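PDB 5VXT: catechol 1,2-dioxygenase from Burkholderia ambifaria, which probably catalyses the iron(III)-dependent intradiol cleavage of catechol by dioxygen, giving cis,cis-muconate. Local coordinates for residues B[123-128]-B[191-196]; B[168-173]-B[238-243]; B[247-252]-B[312-317]. All coordinates share one frame; numbering follows the deposited sequence.

Contact 1. Residues B[123-128]-B[191-196]; sequences LYVAGA and NLRGAV. With CAQ (catechol), chain K.
The guanidinium of Arg193 meets the backbone of Leu123 end-on: NH1 and NH2 both donate to the one carbonyl oxygen, with NH1 2.8 Å and NH2 2.9 Å from Leu123 O. The oxygen sits at the edge of the flat group, close to its plane, and both donors lie in the carbonyl plane. Because they share a single acceptor, neither N-H can point straight at it, and the two angles at hydrogen are 142° and 135°.

Val125 comes at the same group from another direction. Its side chain crosses the arginine at about a right angle and sets CG2 over the centre of one guanidinium face, 3.3 Å from CZ of Arg193. With CG1 anti to the backbone N (chi1 180°), it is CG2 that is left to cover that face. A water ties the two residues together a second time, giving a proton to Val125 O at 2.6 Å and accepting from Arg193 NH1. Ser179 O, outside both segments, also accepts from NH2, so edge bonds and a covered face together fix the rotation of the buried group.

Farther along, only small groups meet: Ala128 CB packs on the backbone of Gly194 and lies 4.3 Å from Ala195 CB. At the other end Leu123 turns away from the arginine and brings CD1 3.3 Å from O3 of the bound catechol. The arrangement thus holds a wall of the catechol pocket, through its own backbone carbonyl, against strand 193-197 in the sheet of the intradiol dioxygenase catalytic domain.

Contact 2. Residues B[168-173]-B[238-243]; sequences ECWHAN and HVHFFV. With FE (Fe (III) ion), chain J; CAQ (catechol), chain K.
Trp170 and His240 face each other as a hydrogen-bonded pair of antiparallel strands, 166-170 and 238-244, in the mixed sheet that carries the iron site. Their side chains form the tight part of the contact. The indole five-membered ring and the imidazole make an offset stack, planes 7° apart, and His240 CB sits over the indole six-membered ring, 3.4 Å from its centroid, in a CH-pi contact. Trp170 holds CG between its backbone N and carbonyl carbon (chi1 61°), which swings the indole across the neighbouring strand. Its far edge then points CH2 at the centre of one Phe242 face, an edge-to-face pair with planes at 58°.

Packing on the opposite sheet face is plainer: Cys169 SG touches Val239 CG1 at 3.6 Å and lies obliquely beside the Phe241 ring. Of the backbone bonds, His240 N to Trp170 O is short at 2.9 Å, whereas Trp170 N to His240 O stretches to 3.3 Å.

The pairing loosens toward the 171-173 end. There a water accepts from Ala172 N and has its oxygen 2.8 Å from His238 O, probably bridging the two segments as they part. At the other end the partly exposed Glu168 sends OE2 to the edge of Phe242, while its OE1 is bonded to Tyr124 OH.

The stack backs one of the iron ligands, consistent with a second-shell role for Trp170 in positioning His240. Tyr178 also binds the iron and catechol chelates it through O3 and O4; His238 NE2 and His240 NE2 each stand 2.0 Å from the metal.

Contact 3. Residues B[247-252]-B[312-317]; sequences GHRKLT and DNQIVE
The carboxylate of Asp312 joins the two segments: OD2 takes the backbone N-H of Lys250 across the contact, while OD1 is gripped by two nitrogens of Gln314. Lys250 N lies 2.8 Å from Asp312 OD2, its bond nearly straight at 167° but arriving from above the carboxylate plane. On OD1, the side-chain NE2 of Gln314 donates at 2.8 Å to the syn lone pair, and the backbone N of Gln314 reaches the anti side, closing an Asx turn. A weak bond from Ile315 N adds to these.

Gln314 completes the exchange, since NE2 also donates to Lys250 O at 3.0 Å. Its chain bends at chi2 (83°), bringing the amide back beside Asp312, and both acceptors lie close to the amide plane. The two N-H bonds of one NE2 thus join the turn to the backbone of Lys250.

Arg249 passes at about a right angle to both Asp312 and Gln314. Gln314 CG lies over one face of its guanidinium, 3.3 Å from NH1, while the aliphatic CB of Arg249 rests 3.5 Å from Asp312 OD1. The arginine makes no salt bridge with this aspartate; NH2 pairs with Asp106 and NE bonds to Thr305 OG1. On the other flank the extended Lys250 lays CD 3.9 Å from Ile315 CD1, and its NZ reaches Val316 O through a water.

This is a surface contact between residues 249-250, on the segment that runs into strand 251-256, outermost in its sheet within the chain, and the loop joining strand 295-303 to strand 321-322. Asp106 ties it to helix 94-109, and Glu317 N bonds to Asp67 of the second subunit.

How the contacts relate
Contacts 1 and 2 are buried, with centres about 8 Å apart, whereas the centre of contact 3, at the surface, is about 18 Å from that of contact 1 and about 17 Å from that of contact 2. All three reach one mixed sheet: strand 193-197 of contact 1 neighbours strand 166-170 of contact 2, whose partner 238-244 runs beside strand 251-256 of contact 3. Chemistry follows place. Contact 2 is aromatic stacking and metal binding at the sheet's centre, contact 1 a buried arginine holding a pocket wall, and contact 3 a carboxylate and amide network with bridging waters. Phe242 links contacts 2 and 3 through a cation-pi pair with Lys250, and catechol touches contacts 1 and 2.

Contact 1. Residues B[123-128]-B[191-196]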
# COMPACT_ATOMS: atom_id res chain seq x y z
N LEU B 123 -17.68 -4.66 0.69
CA LEU B 123 -18.26 -5.98 0.53
C LEU B 123 -19.51 -6.00 -0.36
O LEU B 123 -20.32 -6.92 -0.26
CB LEU B 123 -18.58 -6.58 1.90
CG LEU B 123 -17.38 -6.54 2.85
CD1 LEU B 123 -17.73 -7.11 4.20
CD2 LEU B 123 -16.19 -7.27 2.23
N TYR B 124 -19.67 -5.02 -1.24
CA TYR B 124 -20.78 -5.06 -2.18
C TYR B 124 -20.51 -6.06 -3.29
O TYR B 124 -19.38 -6.20 -3.76
CB TYR B 124 -21.02 -3.67 -2.77
CG TYR B 124 -22.00 -3.68 -3.92
CD1 TYR B 124 -23.36 -3.87 -3.69
CD2 TYR B 124 -21.57 -3.52 -5.23
CE1 TYR B 124 -24.26 -3.89 -4.73
CE2 TYR B 124 -22.48 -3.54 -6.28
CZ TYR B 124 -23.82 -3.72 -6.02
OH TYR B 124 -24.72 -3.75 -7.06
N VAL B 125 -21.56 -6.76 -3.73
CA VAL B 125 -21.47 -7.69 -4.85
C VAL B 125 -22.56 -7.35 -5.86
O VAL B 125 -23.75 -7.35 -5.53
CB VAL B 125 -21.60 -9.16 -4.41
CG1 VAL B 125 -21.50 -10.08 -5.63
CG2 VAL B 125 -20.51 -9.51 -3.40
N ALA B 126 -22.15 -7.06 -7.09
CA ALA B 126 -23.09 -6.70 -8.13
C ALA B 126 -23.74 -7.94 -8.73
O ALA B 126 -23.13 -9.01 -8.82
CB ALA B 126 -22.39 -5.88 -9.22
N GLY B 127 -24.99 -7.78 -9.15
CA GLY B 127 -25.65 -8.77 -9.99
C GLY B 127 -26.80 -9.53 -9.36
O GLY B 127 -27.21 -10.56 -9.93
N ALA B 128 -27.33 -9.08 -8.23
CA ALA B 128 -28.42 -9.80 -7.59
C ALA B 128 -29.64 -9.79 -8.50
O ALA B 128 -29.91 -8.78 -9.17
CB ALA B 128 -28.77 -9.18 -6.24
N ASN B 191 -26.45 -14.82 -1.19
CA ASN B 191 -27.07 -15.04 0.10
C ASN B 191 -27.00 -13.75 0.91
O ASN B 191 -25.94 -13.13 1.01
CB ASN B 191 -26.41 -16.18 0.87
CG ASN B 191 -27.14 -16.50 2.17
OD1 ASN B 191 -28.36 -16.56 2.20
ND2 ASN B 191 -26.38 -16.67 3.25
N LEU B 192 -28.15 -13.35 1.46
CA LEU B 192 -28.29 -12.11 2.21
C LEU B 192 -27.94 -10.89 1.36
O LEU B 192 -27.46 -9.87 1.87
CB LEU B 192 -27.45 -12.13 3.49
CG LEU B 192 -27.66 -13.36 4.37
CD1 LEU B 192 -26.82 -13.27 5.61
CD2 LEU B 192 -29.13 -13.51 4.74
N ARG B 193 -28.17 -10.99 0.05
CA ARG B 193 -28.09 -9.87 -0.88
C ARG B 193 -29.30 -9.94 -1.79
O ARG B 193 -29.62 -11.02 -2.30
CB ARG B 193 -26.81 -9.89 -1.72
CG ARG B 193 -25.54 -9.99 -0.92
CD ARG B 193 -24.34 -10.26 -1.81
NE ARG B 193 -23.11 -10.42 -1.04
CZ ARG B 193 -22.35 -9.41 -0.63
NH1 ARG B 193 -22.69 -8.16 -0.92
NH2 ARG B 193 -21.24 -9.64 0.08
N GLY B 194 -29.97 -8.81 -1.99
CA GLY B 194 -31.14 -8.78 -2.85
C GLY B 194 -31.23 -7.46 -3.58
O GLY B 194 -30.47 -6.52 -3.33
N ALA B 195 -32.16 -7.42 -4.53
CA ALA B 195 -32.49 -6.18 -5.22
C ALA B 195 -33.97 -6.20 -5.54
O ALA B 195 -34.48 -7.21 -6.05
CB ALA B 195 -31.67 -6.02 -6.50
N VAL B 196 -34.67 -5.11 -5.23
CA VAL B 196 -36.09 -4.99 -5.54
C VAL B 196 -36.30 -3.72 -6.36
O VAL B 196 -35.70 -2.67 -6.10
CB VAL B 196 -36.97 -4.98 -4.27
CG1 VAL B 196 -36.57 -6.10 -3.33
CG2 VAL B 196 -36.92 -3.65 -3.57
C1 CAQ K . -15.62 -3.23 6.62
C2 CAQ K . -16.58 -4.23 6.47
C3 CAQ K . -17.92 -3.88 6.36
O3 CAQ K . -18.89 -4.82 6.21
C4 CAQ K . -18.30 -2.46 6.40
O4 CAQ K . -19.60 -2.12 6.30
C5 CAQ K . -17.31 -1.49 6.55
C6 CAQ K . -15.98 -1.88 6.66
O HOH W 1 -24.50 -7.40 -3.05

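Contact 2. Residues B[168-173]-B[238-243]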
# COMPACT_ATOMS: atom_id res chain seq x y z
N GLU B 168 -30.96 -2.06 -3.52
CA GLU B 168 -30.10 -3.20 -3.26
C GLU B 168 -29.73 -3.24 -1.79
O GLU B 168 -29.60 -2.21 -1.13
CB GLU B 168 -28.82 -3.13 -4.10
CG GLU B 168 -29.10 -3.10 -5.58
CD GLU B 168 -27.84 -2.98 -6.38
OE1 GLU B 168 -27.14 -4.00 -6.52
OE2 GLU B 168 -27.55 -1.86 -6.85
N CYS B 169 -29.54 -4.46 -1.29
CA CYS B 169 -29.37 -4.70 0.14
C CYS B 169 -28.33 -5.79 0.33
O CYS B 169 -28.36 -6.81 -0.37
CB CYS B 169 -30.73 -5.11 0.75
SG CYS B 169 -30.69 -5.78 2.39
N TRP B 170 -27.39 -5.59 1.26
CA TRP B 170 -26.51 -6.69 1.63
C TRP B 170 -26.14 -6.56 3.10
O TRP B 170 -26.00 -5.45 3.62
CB TRP B 170 -25.25 -6.76 0.74
CG TRP B 170 -24.28 -5.58 0.73
CD1 TRP B 170 -23.03 -5.55 1.28
CD2 TRP B 170 -24.46 -4.31 0.08
NE1 TRP B 170 -22.43 -4.34 1.04
CE2 TRP B 170 -23.28 -3.56 0.31
CE3 TRP B 170 -25.50 -3.72 -0.65
CZ2 TRP B 170 -23.12 -2.25 -0.16
CZ3 TRP B 170 -25.33 -2.42 -1.12
CH2 TRP B 170 -24.15 -1.70 -0.87
N HIS B 171 -25.99 -7.71 3.76
CA HIS B 171 -25.58 -7.74 5.16
C HIS B 171 -25.00 -9.11 5.49
O HIS B 171 -24.97 -10.01 4.64
CB HIS B 171 -26.75 -7.38 6.08
CG HIS B 171 -27.86 -8.39 6.07
ND1 HIS B 171 -27.82 -9.55 6.81
CD2 HIS B 171 -29.05 -8.39 5.43
CE1 HIS B 171 -28.94 -10.23 6.63
NE2 HIS B 171 -29.70 -9.55 5.79
N ALA B 172 -24.54 -9.26 6.73
CA ALA B 172 -23.83 -10.45 7.19
C ALA B 172 -24.78 -11.48 7.80
O ALA B 172 -25.95 -11.20 8.09
CB ALA B 172 -22.78 -10.07 8.22
N ASN B 173 -24.25 -12.69 8.02
CA ASN B 173 -24.96 -13.76 8.69
C ASN B 173 -24.70 -13.68 10.19
O ASN B 173 -24.09 -12.72 10.68
CB ASN B 173 -24.55 -15.12 8.11
CG ASN B 173 -23.11 -15.50 8.43
OD1 ASN B 173 -22.37 -14.77 9.09
ND2 ASN B 173 -22.70 -16.68 7.97
N HIS B 238 -25.43 -4.26 11.11
CA HIS B 238 -25.88 -3.23 10.19
C HIS B 238 -26.33 -3.88 8.89
O HIS B 238 -26.06 -5.06 8.64
CB HIS B 238 -24.78 -2.21 9.91
CG HIS B 238 -23.58 -2.81 9.25
ND1 HIS B 238 -22.60 -3.46 9.96
CD2 HIS B 238 -23.22 -2.88 7.95
CE1 HIS B 238 -21.67 -3.90 9.12
NE2 HIS B 238 -22.03 -3.56 7.90
N VAL B 239 -27.01 -3.09 8.07
CA VAL B 239 -27.47 -3.50 6.74
C VAL B 239 -27.13 -2.37 5.77
O VAL B 239 -27.40 -1.20 6.06
CB VAL B 239 -28.99 -3.79 6.73
CG1 VAL B 239 -29.44 -4.17 5.34
CG2 VAL B 239 -29.31 -4.89 7.71
N HIS B 240 -26.56 -2.73 4.61
CA HIS B 240 -26.17 -1.78 3.58
C HIS B 240 -27.28 -1.58 2.55
O HIS B 240 -28.02 -2.52 2.23
CB HIS B 240 -24.94 -2.27 2.83
CG HIS B 240 -23.70 -2.35 3.67
ND1 HIS B 240 -22.80 -1.31 3.75
CD2 HIS B 240 -23.20 -3.34 4.44
CE1 HIS B 240 -21.80 -1.66 4.54
NE2 HIS B 240 -22.02 -2.89 4.97
N PHE B 241 -27.35 -0.38 1.98
CA PHE B 241 -28.23 -0.15 0.84
C PHE B 241 -27.59 0.72 -0.23
O PHE B 241 -26.88 1.70 0.07
CB PHE B 241 -29.55 0.50 1.27
CG PHE B 241 -30.31 -0.28 2.29
CD1 PHE B 241 -31.27 -1.22 1.91
CD2 PHE B 241 -30.08 -0.09 3.65
CE1 PHE B 241 -31.98 -1.94 2.86
CE2 PHE B 241 -30.79 -0.81 4.60
CZ PHE B 241 -31.73 -1.74 4.20
N PHE B 242 -27.86 0.36 -1.49
CA PHE B 242 -27.83 1.26 -2.63
C PHE B 242 -29.27 1.56 -3.03
O PHE B 242 -30.09 0.64 -3.06
CB PHE B 242 -27.16 0.62 -3.85
CG PHE B 242 -25.67 0.61 -3.80
CD1 PHE B 242 -24.98 1.61 -3.14
CD2 PHE B 242 -24.97 -0.39 -4.44
CE1 PHE B 242 -23.59 1.60 -3.11
CE2 PHE B 242 -23.56 -0.41 -4.41
CZ PHE B 242 -22.90 0.59 -3.74
N VAL B 243 -29.56 2.80 -3.39
CA VAL B 243 -30.83 3.12 -4.05
C VAL B 243 -30.54 3.89 -5.33
O VAL B 243 -29.96 4.98 -5.30
CB VAL B 243 -31.79 3.92 -3.16
CG1 VAL B 243 -33.14 4.09 -3.86
CG2 VAL B 243 -32.00 3.21 -1.83
FE FE J . -21.07 -4.20 6.21
C1 CAQ K . -15.62 -3.23 6.62
C2 CAQ K . -16.58 -4.23 6.47
C3 CAQ K . -17.92 -3.88 6.36
O3 CAQ K . -18.89 -4.82 6.21
C4 CAQ K . -18.30 -2.46 6.40
O4 CAQ K . -19.60 -2.12 6.30
C5 CAQ K . -17.31 -1.49 6.55
C6 CAQ K . -15.98 -1.88 6.66
O HOH W 2 -23.93 -6.63 7.77

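Contact 3. Residues B[247-252]-B[312-317]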
# COMPACT_ATOMS: atom_id res chain seq x y z
N GLY B 247 -33.36 10.40 -12.53
CA GLY B 247 -33.84 11.62 -11.94
C GLY B 247 -33.41 11.86 -10.52
O GLY B 247 -33.70 12.93 -9.97
N HIS B 248 -32.73 10.89 -9.89
CA HIS B 248 -32.21 11.05 -8.53
C HIS B 248 -30.74 10.64 -8.49
O HIS B 248 -30.26 9.85 -9.31
CB HIS B 248 -32.98 10.20 -7.52
CG HIS B 248 -34.46 10.42 -7.57
ND1 HIS B 248 -35.30 9.64 -8.33
CD2 HIS B 248 -35.24 11.35 -6.97
CE1 HIS B 248 -36.54 10.08 -8.19
NE2 HIS B 248 -36.53 11.11 -7.37
N ARG B 249 -30.03 11.18 -7.51
CA ARG B 249 -28.65 10.77 -7.29
C ARG B 249 -28.62 9.41 -6.59
O ARG B 249 -29.55 9.03 -5.87
CB ARG B 249 -27.91 11.83 -6.47
CG ARG B 249 -27.99 13.21 -7.11
CD ARG B 249 -27.22 14.26 -6.32
NE ARG B 249 -27.52 14.24 -4.90
CZ ARG B 249 -26.69 14.70 -3.96
NH1 ARG B 249 -25.51 15.19 -4.32
NH2 ARG B 249 -27.03 14.65 -2.67
N LYS B 250 -27.55 8.65 -6.84
CA LYS B 250 -27.46 7.31 -6.27
C LYS B 250 -27.16 7.40 -4.78
O LYS B 250 -26.17 8.01 -4.37
CB LYS B 250 -26.39 6.48 -6.99
CG LYS B 250 -26.24 5.07 -6.41
CD LYS B 250 -25.39 4.16 -7.27
CE LYS B 250 -25.03 2.88 -6.52
NZ LYS B 250 -24.18 1.93 -7.30
N LEU B 251 -28.02 6.79 -3.97
CA LEU B 251 -27.88 6.84 -2.52
C LEU B 251 -27.10 5.63 -2.04
O LEU B 251 -27.46 4.49 -2.34
CB LEU B 251 -29.25 6.90 -1.83
CG LEU B 251 -29.20 6.82 -0.30
CD1 LEU B 251 -28.45 7.99 0.34
CD2 LEU B 251 -30.65 6.74 0.24
N THR B 252 -26.02 5.88 -1.31
CA THR B 252 -25.29 4.85 -0.59
C THR B 252 -25.49 5.11 0.89
O THR B 252 -25.19 6.21 1.36
CB THR B 252 -23.79 4.88 -0.92
OG1 THR B 252 -23.60 4.73 -2.33
CG2 THR B 252 -23.07 3.76 -0.16
N ASP B 312 -25.40 13.62 -11.64
CA ASP B 312 -25.16 13.05 -10.31
C ASP B 312 -23.66 13.17 -10.05
O ASP B 312 -22.89 12.29 -10.43
CB ASP B 312 -25.63 11.59 -10.24
CG ASP B 312 -25.35 10.92 -8.88
OD1 ASP B 312 -24.73 11.54 -8.00
OD2 ASP B 312 -25.76 9.75 -8.70
N ASN B 313 -23.26 14.25 -9.39
CA ASN B 313 -21.83 14.50 -9.20
C ASN B 313 -21.23 13.81 -7.99
O ASN B 313 -20.04 14.01 -7.73
CB ASN B 313 -21.57 16.01 -9.10
CG ASN B 313 -21.81 16.74 -10.43
OD1 ASN B 313 -21.66 16.17 -11.51
ND2 ASN B 313 -22.16 18.02 -10.34
N GLN B 314 -21.98 12.99 -7.24
CA GLN B 314 -21.41 12.29 -6.08
C GLN B 314 -21.40 10.77 -6.21
O GLN B 314 -20.97 10.09 -5.26
CB GLN B 314 -22.13 12.68 -4.78
CG GLN B 314 -23.68 12.49 -4.77
CD GLN B 314 -24.14 11.06 -4.44
OE1 GLN B 314 -23.94 10.57 -3.32
NE2 GLN B 314 -24.80 10.41 -5.41
N ILE B 315 -21.86 10.21 -7.33
CA ILE B 315 -21.75 8.77 -7.54
C ILE B 315 -20.28 8.38 -7.62
O ILE B 315 -19.45 9.13 -8.14
CB ILE B 315 -22.51 8.34 -8.82
CG1 ILE B 315 -22.57 6.81 -8.93
CG2 ILE B 315 -21.86 8.94 -10.06
CD1 ILE B 315 -23.58 6.30 -9.97
N VAL B 316 -19.96 7.21 -7.09
CA VAL B 316 -18.58 6.78 -6.88
C VAL B 316 -18.33 5.51 -7.68
O VAL B 316 -19.09 4.54 -7.55
CB VAL B 316 -18.31 6.55 -5.38
CG1 VAL B 316 -16.97 5.88 -5.16
CG2 VAL B 316 -18.37 7.87 -4.64
N GLU B 317 -17.27 5.51 -8.48
CA GLU B 317 -16.80 4.33 -9.19
C GLU B 317 -15.61 3.74 -8.44
O GLU B 317 -14.64 4.45 -8.16
CB GLU B 317 -16.41 4.66 -10.63
CG GLU B 317 -17.56 5.06 -11.52
CD GLU B 317 -18.62 3.98 -11.60
OE1 GLU B 317 -19.80 4.26 -11.29
OE2 GLU B 317 -18.27 2.83 -11.97
O HOH W 3 -23.99 15.64 -6.85
O HOH W 4 -22.01 3.52 -7.80
O HOH W 5 -25.26 8.46 -1.37